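Local coordinates for sulfotransferase (Mycobacterium tuberculosis, PDB 2ZQ5), which probably transfers a sulfuryl group from the donor PAPS to an acceptor molecule, as sulfotransferases do, at residues 9-13 / 44-48; 51-57 / 274-279; 185-189 / 292-296; 188-192 / 278-282. All coordinates share one frame; numbering follows the deposited sequence.

Contact 1. Residues 9-13 / 44-48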
# COMPACT_ATOMS: atom_id res chain seq x y z
N ASP A 9 6.43 -25.45 1.54
CA ASP A 9 5.24 -25.10 0.76
C ASP A 9 4.46 -24.04 1.53
O ASP A 9 4.48 -24.02 2.76
CB ASP A 9 4.36 -26.33 0.55
CG ASP A 9 4.74 -27.12 -0.69
OD1 ASP A 9 5.93 -27.42 -0.87
OD2 ASP A 9 3.82 -27.45 -1.48
N VAL A 10 3.78 -23.16 0.81
CA VAL A 10 2.99 -22.12 1.45
C VAL A 10 1.64 -22.70 1.86
O VAL A 10 1.39 -22.90 3.05
CB VAL A 10 2.78 -20.91 0.51
CG1 VAL A 10 1.97 -19.83 1.22
CG2 VAL A 10 4.12 -20.35 0.07
N ALA A 11 0.80 -23.00 0.87
CA ALA A 11 -0.52 -23.58 1.10
C ALA A 11 -1.31 -23.60 -0.20
O ALA A 11 -0.88 -23.01 -1.20
CB ALA A 11 -1.28 -22.76 2.15
N THR A 12 -2.45 -24.28 -0.20
CA THR A 12 -3.30 -24.34 -1.38
C THR A 12 -4.38 -23.28 -1.23
O THR A 12 -4.56 -22.74 -0.14
CB THR A 12 -3.99 -25.71 -1.52
OG1 THR A 12 -4.92 -25.89 -0.44
CG2 THR A 12 -2.97 -26.83 -1.49
N VAL A 13 -5.08 -22.98 -2.31
CA VAL A 13 -6.14 -21.98 -2.26
C VAL A 13 -7.23 -22.41 -1.28
O VAL A 13 -7.71 -21.59 -0.48
CB VAL A 13 -6.76 -21.76 -3.65
CG1 VAL A 13 -7.92 -20.77 -3.56
CG2 VAL A 13 -5.70 -21.23 -4.61
N LEU A 44 0.37 -17.94 -5.69
CA LEU A 44 0.82 -19.16 -5.03
C LEU A 44 1.76 -19.96 -5.92
O LEU A 44 2.76 -20.49 -5.45
CB LEU A 44 -0.38 -20.04 -4.64
CG LEU A 44 -1.15 -19.58 -3.40
CD1 LEU A 44 -2.42 -20.42 -3.25
CD2 LEU A 44 -0.27 -19.72 -2.17
N ASP A 45 1.43 -20.04 -7.21
CA ASP A 45 2.29 -20.77 -8.13
C ASP A 45 3.66 -20.09 -8.21
O ASP A 45 4.69 -20.75 -8.35
CB ASP A 45 1.67 -20.83 -9.54
CG ASP A 45 0.53 -21.83 -9.64
OD1 ASP A 45 0.28 -22.56 -8.65
OD2 ASP A 45 -0.11 -21.89 -10.71
N ALA A 46 3.66 -18.77 -8.11
CA ALA A 46 4.91 -18.02 -8.17
C ALA A 46 5.75 -18.28 -6.92
O ALA A 46 6.94 -18.57 -7.00
CB ALA A 46 4.63 -16.53 -8.32
N TYR A 47 5.12 -18.17 -5.75
CA TYR A 47 5.84 -18.40 -4.50
C TYR A 47 6.46 -19.78 -4.45
O TYR A 47 7.65 -19.94 -4.17
CB TYR A 47 4.90 -18.27 -3.29
CG TYR A 47 4.61 -16.86 -2.85
CD1 TYR A 47 5.64 -15.93 -2.67
CD2 TYR A 47 3.31 -16.46 -2.56
CE1 TYR A 47 5.37 -14.64 -2.23
CE2 TYR A 47 3.03 -15.17 -2.12
CZ TYR A 47 4.07 -14.27 -1.95
OH TYR A 47 3.80 -12.98 -1.54
N GLN A 48 5.65 -20.79 -4.75
CA GLN A 48 6.10 -22.17 -4.68
C GLN A 48 6.97 -22.63 -5.85
O GLN A 48 7.65 -23.65 -5.74
CB GLN A 48 4.88 -23.07 -4.49
CG GLN A 48 4.02 -22.59 -3.31
CD GLN A 48 2.79 -23.44 -3.04
OE1 GLN A 48 1.98 -23.69 -3.94
NE2 GLN A 48 2.63 -23.87 -1.80
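L44 turns both methyls of its fork toward the chain that runs from A11 to V13. CD2 lies 3.5 Å from the carbonyl oxygen A11 O, and it also meets CG1 of V10. The other branch, CD1, reaches V13, where it packs 3.6 Å from CG2. The leucine thus spans the point where the incoming loop becomes helix 13-24. T12 is the N-cap of that helix, and its OG1 accepts from the backbone N of E15. L16 of helix 13-24 and L65 of helix 55-81 also touch L44.

The contact is plain packing at the N-terminal edge of the sulfotransferase fold. A segment without regular structure near the N-terminus lies across helix 36-50, and the centre of the contact is about 22 Å from the centre of the chain.

One turn further on, Y47 offers only its CB, which meets CG2 of V10 at 4.0 Å. Its ring packs on Y187, V193 and, on helix 55-81, N61 and L65. V10 holds its two methyls apart: CG1 is anti to the backbone N (chi1 -179°) and faces L44, while CG2 faces Y47. Q48 ends the walk on the exposed side. Its aliphatic CG lies 4.1 Å from CG2 of V10, and its amide end sits beside the backbone of V10 and A11. The carbonyl oxygen of V10 bonds to R62 of helix 55-81.

Contact 2. Residues 51-57 / 274-279; sequences AGLTVLG and EGWSTK
L53 and S277 form a single beta bridge, with their CA atoms 4.3 Å apart. It joins the turn between helices 36-50 and 55-81 to the loop after helix 262-272. That loop, 274-279, belongs to the sulfotransferase family region. Two backbone bonds flank the bridge. T278 N donates to G52 O at 3.0 Å, and T54 N donates to W276 O from above the carbonyl plane, 50° out of it.

The tight part lies around T54 and G57. T54 is the N-cap of helix 55-81. Its OG1 sits between the backbone N and the carbonyl carbon (chi1 57°). From there it donates to G275 O at 2.7 Å and accepts from G57 N, so one hydroxyl caps the helix and ties it to the loop. G57 CA comes within 3.2 Å of W276 O in a CA-H...O contact.

The outer side is looser. G52 CA packs 4.1 Å from CB of K279. L56 stands on the exposed surface and meets the W276 ring at its edge, CD2 lying 3.7 Å from CD1 of the indole. The methyls T54 CG2 and T278 CG2 are 4.1 Å apart. A water donates to G52 O and also bonds to T278 OG1.

S277 OG is held on several sides. It accepts from K279 N in an ST turn and from F280 N, and it donates to A51 O at 2.6 Å, in the carbonyl plane.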
# COMPACT_ATOMS: atom_id res chain seq x y z
N ALA A 51 10.04 -18.41 -5.89
CA ALA A 51 10.45 -17.54 -4.80
C ALA A 51 11.53 -18.11 -3.88
O ALA A 51 12.06 -17.39 -3.04
CB ALA A 51 9.23 -17.14 -3.97
N GLY A 52 11.86 -19.39 -4.05
CA GLY A 52 12.89 -20.01 -3.23
C GLY A 52 12.69 -19.80 -1.74
O GLY A 52 13.64 -19.54 -1.00
N LEU A 53 11.45 -19.93 -1.29
CA LEU A 53 11.13 -19.72 0.11
C LEU A 53 11.72 -20.77 1.05
O LEU A 53 11.84 -21.94 0.70
CB LEU A 53 9.61 -19.69 0.31
CG LEU A 53 8.85 -18.59 -0.44
CD1 LEU A 53 7.37 -18.70 -0.12
CD2 LEU A 53 9.39 -17.22 -0.05
N THR A 54 12.10 -20.32 2.23
CA THR A 54 12.64 -21.19 3.27
C THR A 54 11.45 -21.61 4.12
O THR A 54 10.31 -21.28 3.80
CB THR A 54 13.61 -20.42 4.18
OG1 THR A 54 12.92 -19.29 4.75
CG2 THR A 54 14.81 -19.93 3.38
N VAL A 55 11.71 -22.35 5.20
CA VAL A 55 10.63 -22.78 6.08
C VAL A 55 9.99 -21.53 6.67
O VAL A 55 8.76 -21.42 6.75
CB VAL A 55 11.17 -23.66 7.22
CG1 VAL A 55 10.08 -23.93 8.25
CG2 VAL A 55 11.69 -24.97 6.65
N LEU A 56 10.82 -20.58 7.08
CA LEU A 56 10.35 -19.33 7.65
C LEU A 56 9.60 -18.50 6.61
O LEU A 56 8.53 -17.96 6.90
CB LEU A 56 11.52 -18.51 8.20
CG LEU A 56 11.18 -17.10 8.69
CD1 LEU A 56 10.19 -17.18 9.85
CD2 LEU A 56 12.46 -16.40 9.13
N GLY A 57 10.16 -18.41 5.41
CA GLY A 57 9.52 -17.64 4.36
C GLY A 57 8.14 -18.16 4.00
O GLY A 57 7.20 -17.38 3.78
N GLU A 274 14.87 -10.87 5.38
CA GLU A 274 16.02 -11.68 5.75
C GLU A 274 15.60 -13.06 6.27
O GLU A 274 14.77 -13.18 7.17
CB GLU A 274 16.84 -10.95 6.82
CG GLU A 274 18.19 -11.58 7.10
CD GLU A 274 19.07 -10.70 7.97
OE1 GLU A 274 18.70 -10.44 9.13
OE2 GLU A 274 20.13 -10.25 7.48
N GLY A 275 16.18 -14.10 5.67
CA GLY A 275 15.87 -15.46 6.08
C GLY A 275 14.61 -16.07 5.49
O GLY A 275 14.29 -17.22 5.77
N TRP A 276 13.89 -15.32 4.65
CA TRP A 276 12.66 -15.83 4.05
C TRP A 276 12.88 -16.57 2.73
O TRP A 276 12.01 -17.33 2.30
CB TRP A 276 11.68 -14.68 3.78
CG TRP A 276 11.15 -14.00 4.99
CD1 TRP A 276 11.46 -14.26 6.29
CD2 TRP A 276 10.21 -12.92 5.00
NE1 TRP A 276 10.77 -13.41 7.12
CE2 TRP A 276 9.99 -12.58 6.36
CE3 TRP A 276 9.53 -12.21 4.00
CZ2 TRP A 276 9.12 -11.55 6.74
CZ3 TRP A 276 8.66 -11.19 4.39
CH2 TRP A 276 8.47 -10.87 5.74
N SER A 277 14.02 -16.34 2.10
CA SER A 277 14.30 -16.95 0.81
C SER A 277 15.79 -17.03 0.51
O SER A 277 16.57 -16.22 0.99
CB SER A 277 13.61 -16.12 -0.28
OG SER A 277 14.06 -16.46 -1.59
N THR A 278 16.16 -18.03 -0.30
CA THR A 278 17.56 -18.18 -0.70
C THR A 278 17.73 -17.62 -2.10
O THR A 278 18.85 -17.54 -2.62
CB THR A 278 17.99 -19.67 -0.69
OG1 THR A 278 17.11 -20.43 -1.52
CG2 THR A 278 17.97 -20.22 0.72
N LYS A 279 16.61 -17.21 -2.71
CA LYS A 279 16.60 -16.65 -4.06
C LYS A 279 16.50 -15.13 -4.08
O LYS A 279 17.21 -14.46 -4.84
CB LYS A 279 15.43 -17.25 -4.86
CG LYS A 279 15.25 -16.71 -6.27
CD LYS A 279 16.44 -17.06 -7.16
CE LYS A 279 16.15 -16.72 -8.62
NZ LYS A 279 17.32 -16.96 -9.52
O HOH W 1 15.17 -21.97 -0.32

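Contact 3. Residues 185-189 / 292-296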
# COMPACT_ATOMS: atom_id res chain seq x y z
N VAL A 185 1.41 -4.62 -5.76
CA VAL A 185 2.80 -4.65 -6.19
C VAL A 185 3.72 -4.85 -4.98
O VAL A 185 4.95 -4.83 -5.11
CB VAL A 185 3.22 -3.35 -6.95
CG1 VAL A 185 2.48 -3.27 -8.27
CG2 VAL A 185 2.95 -2.12 -6.10
N SER A 186 3.13 -5.06 -3.80
CA SER A 186 3.92 -5.29 -2.60
C SER A 186 4.60 -6.66 -2.65
O SER A 186 5.73 -6.82 -2.20
CB SER A 186 3.03 -5.21 -1.35
OG SER A 186 2.09 -6.27 -1.32
N TYR A 187 3.90 -7.63 -3.22
CA TYR A 187 4.43 -8.99 -3.28
C TYR A 187 5.75 -9.13 -4.01
O TYR A 187 6.69 -9.74 -3.49
CB TYR A 187 3.39 -9.93 -3.92
CG TYR A 187 2.07 -9.92 -3.19
CD1 TYR A 187 2.01 -10.16 -1.82
CD2 TYR A 187 0.89 -9.63 -3.86
CE1 TYR A 187 0.80 -10.11 -1.13
CE2 TYR A 187 -0.33 -9.58 -3.18
CZ TYR A 187 -0.37 -9.82 -1.82
OH TYR A 187 -1.56 -9.74 -1.14
N GLU A 188 5.84 -8.55 -5.20
CA GLU A 188 7.06 -8.64 -6.00
C GLU A 188 8.23 -7.84 -5.43
O GLU A 188 9.37 -8.02 -5.86
CB GLU A 188 6.77 -8.22 -7.44
CG GLU A 188 6.54 -6.73 -7.63
CD GLU A 188 5.96 -6.44 -8.99
OE1 GLU A 188 4.76 -6.75 -9.20
OE2 GLU A 188 6.69 -5.90 -9.85
N ALA A 189 7.96 -6.96 -4.47
CA ALA A 189 9.00 -6.16 -3.85
C ALA A 189 9.51 -6.83 -2.56
O ALA A 189 10.45 -6.35 -1.93
CB ALA A 189 8.47 -4.76 -3.54
N THR A 292 10.57 -3.75 -11.49
CA THR A 292 9.34 -3.28 -10.87
C THR A 292 9.13 -1.77 -10.91
O THR A 292 8.10 -1.29 -11.40
CB THR A 292 9.25 -3.72 -9.40
OG1 THR A 292 9.20 -5.15 -9.34
CG2 THR A 292 8.01 -3.15 -8.72
N TRP A 293 10.09 -1.02 -10.40
CA TRP A 293 9.94 0.42 -10.34
C TRP A 293 10.10 1.19 -11.64
O TRP A 293 9.55 2.28 -11.78
CB TRP A 293 10.83 0.97 -9.22
CG TRP A 293 10.49 0.28 -7.93
CD1 TRP A 293 11.29 -0.55 -7.21
CD2 TRP A 293 9.20 0.23 -7.31
NE1 TRP A 293 10.57 -1.13 -6.19
CE2 TRP A 293 9.28 -0.67 -6.23
CE3 TRP A 293 7.97 0.85 -7.58
CZ2 TRP A 293 8.19 -0.97 -5.41
CZ3 TRP A 293 6.88 0.56 -6.76
CH2 TRP A 293 7.00 -0.35 -5.69
N SER A 294 10.84 0.64 -12.60
CA SER A 294 10.95 1.33 -13.88
C SER A 294 9.61 1.15 -14.59
O SER A 294 9.15 2.05 -15.30
CB SER A 294 12.12 0.80 -14.72
OG SER A 294 12.00 -0.58 -15.01
N ARG A 295 8.97 -0.00 -14.40
CA ARG A 295 7.66 -0.24 -15.00
C ARG A 295 6.64 0.68 -14.35
O ARG A 295 5.82 1.30 -15.03
CB ARG A 295 7.23 -1.70 -14.82
CG ARG A 295 7.84 -2.66 -15.82
CD ARG A 295 7.20 -4.05 -15.79
NE ARG A 295 7.60 -4.83 -14.62
CZ ARG A 295 6.85 -5.03 -13.54
NH1 ARG A 295 5.64 -4.50 -13.45
NH2 ARG A 295 7.32 -5.78 -12.55
N GLY A 296 6.69 0.78 -13.02
CA GLY A 296 5.76 1.64 -12.31
C GLY A 296 5.81 3.09 -12.78
O GLY A 296 4.79 3.69 -13.09
O HOH W 2 10.82 -6.01 -7.10
O HOH W 3 3.81 -6.06 -11.64
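E188 reaches toward helix 282-304, and its OE2 meets the side chains of T292 and R295, which come from the opposite direction. OE2 lies next to both. T292 OG1 is 2.7 Å from E188 OE2, though D288 O is a second possible acceptor for its proton. R295 NH2 donates to OE2 at 2.8 Å, with an N-H...O angle of 146°. This is a salt bridge. The nitrogen meets OE2 on the syn side, while OE2 lies at the edge of the guanidinium. The two flat groups are turned 41° from each other, so they do not pair squarely.

The carboxylate gets there because CG of E188 lies between the backbone N and the carbonyl carbon (chi1 72°), and the chain then runs extended. The methyl CG2 of T292 also lies 3.3 Å from OE2. The other oxygen, OE1, is joined to R295 NH1 through a water. A second water donates to both E188 O and T292 OG1.

Beside this polar patch, W293 swings its six-membered ring back toward the loop. A189 CB packs 4.2 Å from CZ2, and V185 CG2 lies 4.4 Å from CH2. T292 CG2 covers one face of the same indole. The contact thus joins the loop before helix 194-201 to a long helix of the sulfotransferase fold. A197 and F237 pack around it.

R295 also forms a salt bridge with D291 of its own helix. Two carboxylates therefore share this arginine, and its charge probably offsets that of buried E188.

Contact 4. Residues 188-192 / 278-282; sequences EALAH and TKFVG
The loop before helix 194-201 here meets the loop that leads into helix 282-304, and F280 is the centre of an inverse gamma turn in the second of them. Its ring carries the contact. CG is anti to the backbone N (chi1 -167°), which sends the ring out along the backbone from A189 to H192. A191 N sits over the centre of one face, 3.6 Å above the plane. CE2 of F280 meets the carbonyl carbon of L190 at 3.5 Å, and CZ lies 3.6 Å from A189 O. CD1 of F280 reaches the backbone N of H192 at 3.5 Å. Across this contact the phenyl rests mainly on peptide groups; I285, D288 and T273 also touch it.

H192 packs against the methylenes of K279 at the outer end. K279 bends at chi2 (65°), which brings both CG and CE to 3.7 Å from CD2 of the imidazole. The charged tip stays apart, with NZ 4.6 Å from NE2. ND1 of H192 bonds to OD2 of D288, which fixes how the ring is turned.

An aromatic ring with one face on the A191 peptide joins two connecting loops of this sulfotransferase fold, close to the start of helix 282-304.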
# COMPACT_ATOMS: atom_id res chain seq x y z
N GLU A 188 5.84 -8.55 -5.20
CA GLU A 188 7.06 -8.64 -6.00
C GLU A 188 8.23 -7.84 -5.43
O GLU A 188 9.37 -8.02 -5.86
CB GLU A 188 6.77 -8.22 -7.44
CG GLU A 188 6.54 -6.73 -7.63
CD GLU A 188 5.96 -6.44 -8.99
OE1 GLU A 188 4.76 -6.75 -9.20
OE2 GLU A 188 6.69 -5.90 -9.85
N ALA A 189 7.96 -6.96 -4.47
CA ALA A 189 9.00 -6.16 -3.85
C ALA A 189 9.51 -6.83 -2.56
O ALA A 189 10.45 -6.35 -1.93
CB ALA A 189 8.47 -4.76 -3.54
N LEU A 190 8.88 -7.94 -2.18
CA LEU A 190 9.25 -8.67 -0.97
C LEU A 190 9.60 -10.12 -1.25
O LEU A 190 9.95 -10.87 -0.33
CB LEU A 190 8.09 -8.60 0.03
CG LEU A 190 7.81 -7.20 0.58
CD1 LEU A 190 6.44 -7.17 1.24
CD2 LEU A 190 8.90 -6.82 1.57
N ALA A 191 9.51 -10.52 -2.51
CA ALA A 191 9.81 -11.89 -2.90
C ALA A 191 10.08 -11.94 -4.39
O ALA A 191 9.69 -11.04 -5.13
CB ALA A 191 8.63 -12.81 -2.56
N HIS A 192 10.77 -12.99 -4.82
CA HIS A 192 11.07 -13.16 -6.23
C HIS A 192 9.91 -13.91 -6.85
O HIS A 192 9.86 -15.14 -6.83
CB HIS A 192 12.36 -13.97 -6.41
CG HIS A 192 12.74 -14.17 -7.84
ND1 HIS A 192 13.12 -13.13 -8.66
CD2 HIS A 192 12.78 -15.29 -8.60
CE1 HIS A 192 13.38 -13.60 -9.87
NE2 HIS A 192 13.18 -14.91 -9.86
N THR A 278 16.16 -18.03 -0.30
CA THR A 278 17.56 -18.18 -0.70
C THR A 278 17.73 -17.62 -2.10
O THR A 278 18.85 -17.54 -2.62
CB THR A 278 17.99 -19.67 -0.69
OG1 THR A 278 17.11 -20.43 -1.52
CG2 THR A 278 17.97 -20.22 0.72
N LYS A 279 16.61 -17.21 -2.71
CA LYS A 279 16.60 -16.65 -4.06
C LYS A 279 16.50 -15.13 -4.08
O LYS A 279 17.21 -14.46 -4.84
CB LYS A 279 15.43 -17.25 -4.86
CG LYS A 279 15.25 -16.71 -6.27
CD LYS A 279 16.44 -17.06 -7.16
CE LYS A 279 16.15 -16.72 -8.62
NZ LYS A 279 17.32 -16.96 -9.52
N PHE A 280 15.60 -14.58 -3.27
CA PHE A 280 15.41 -13.13 -3.20
C PHE A 280 16.45 -12.53 -2.27
O PHE A 280 16.17 -12.19 -1.12
CB PHE A 280 14.00 -12.81 -2.70
CG PHE A 280 13.59 -11.37 -2.90
CD1 PHE A 280 13.45 -10.83 -4.18
CD2 PHE A 280 13.32 -10.56 -1.79
CE1 PHE A 280 13.04 -9.51 -4.36
CE2 PHE A 280 12.91 -9.23 -1.96
CZ PHE A 280 12.77 -8.71 -3.25
N VAL A 281 17.67 -12.42 -2.79
CA VAL A 281 18.81 -11.87 -2.05
C VAL A 281 19.74 -11.17 -3.04
O VAL A 281 19.64 -11.37 -4.25
CB VAL A 281 19.63 -12.99 -1.34
CG1 VAL A 281 18.76 -13.74 -0.34
CG2 VAL A 281 20.19 -13.96 -2.38
N GLY A 282 20.63 -10.35 -2.50
CA GLY A 282 21.61 -9.64 -3.31
C GLY A 282 21.22 -9.14 -4.68
O GLY A 282 20.28 -8.35 -4.83

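How the contacts relate
Contacts 1, 2 and 4 lie on the same side of the chain's centre. Contacts 1 and 2 are joined through helix 36-50 and the turn after it, where V10 CG2 packs 3.6 Å from L53 CD1. Contacts 2 and 4 have centres 8 Å apart and share T278 and K279; A51 CB also lies 3.5 Å from H192 O. Contacts 3 and 4 share E188 and A189, so one loop meets helix 282-304 and the loop leading into it. Y47 of contact 1 touches both, with OH 3.4 Å from Y187 CD1 and CE1 3.8 Å from A191 CB. Contacts 2 and 3 stay apart, their nearest atoms about 8 Å away.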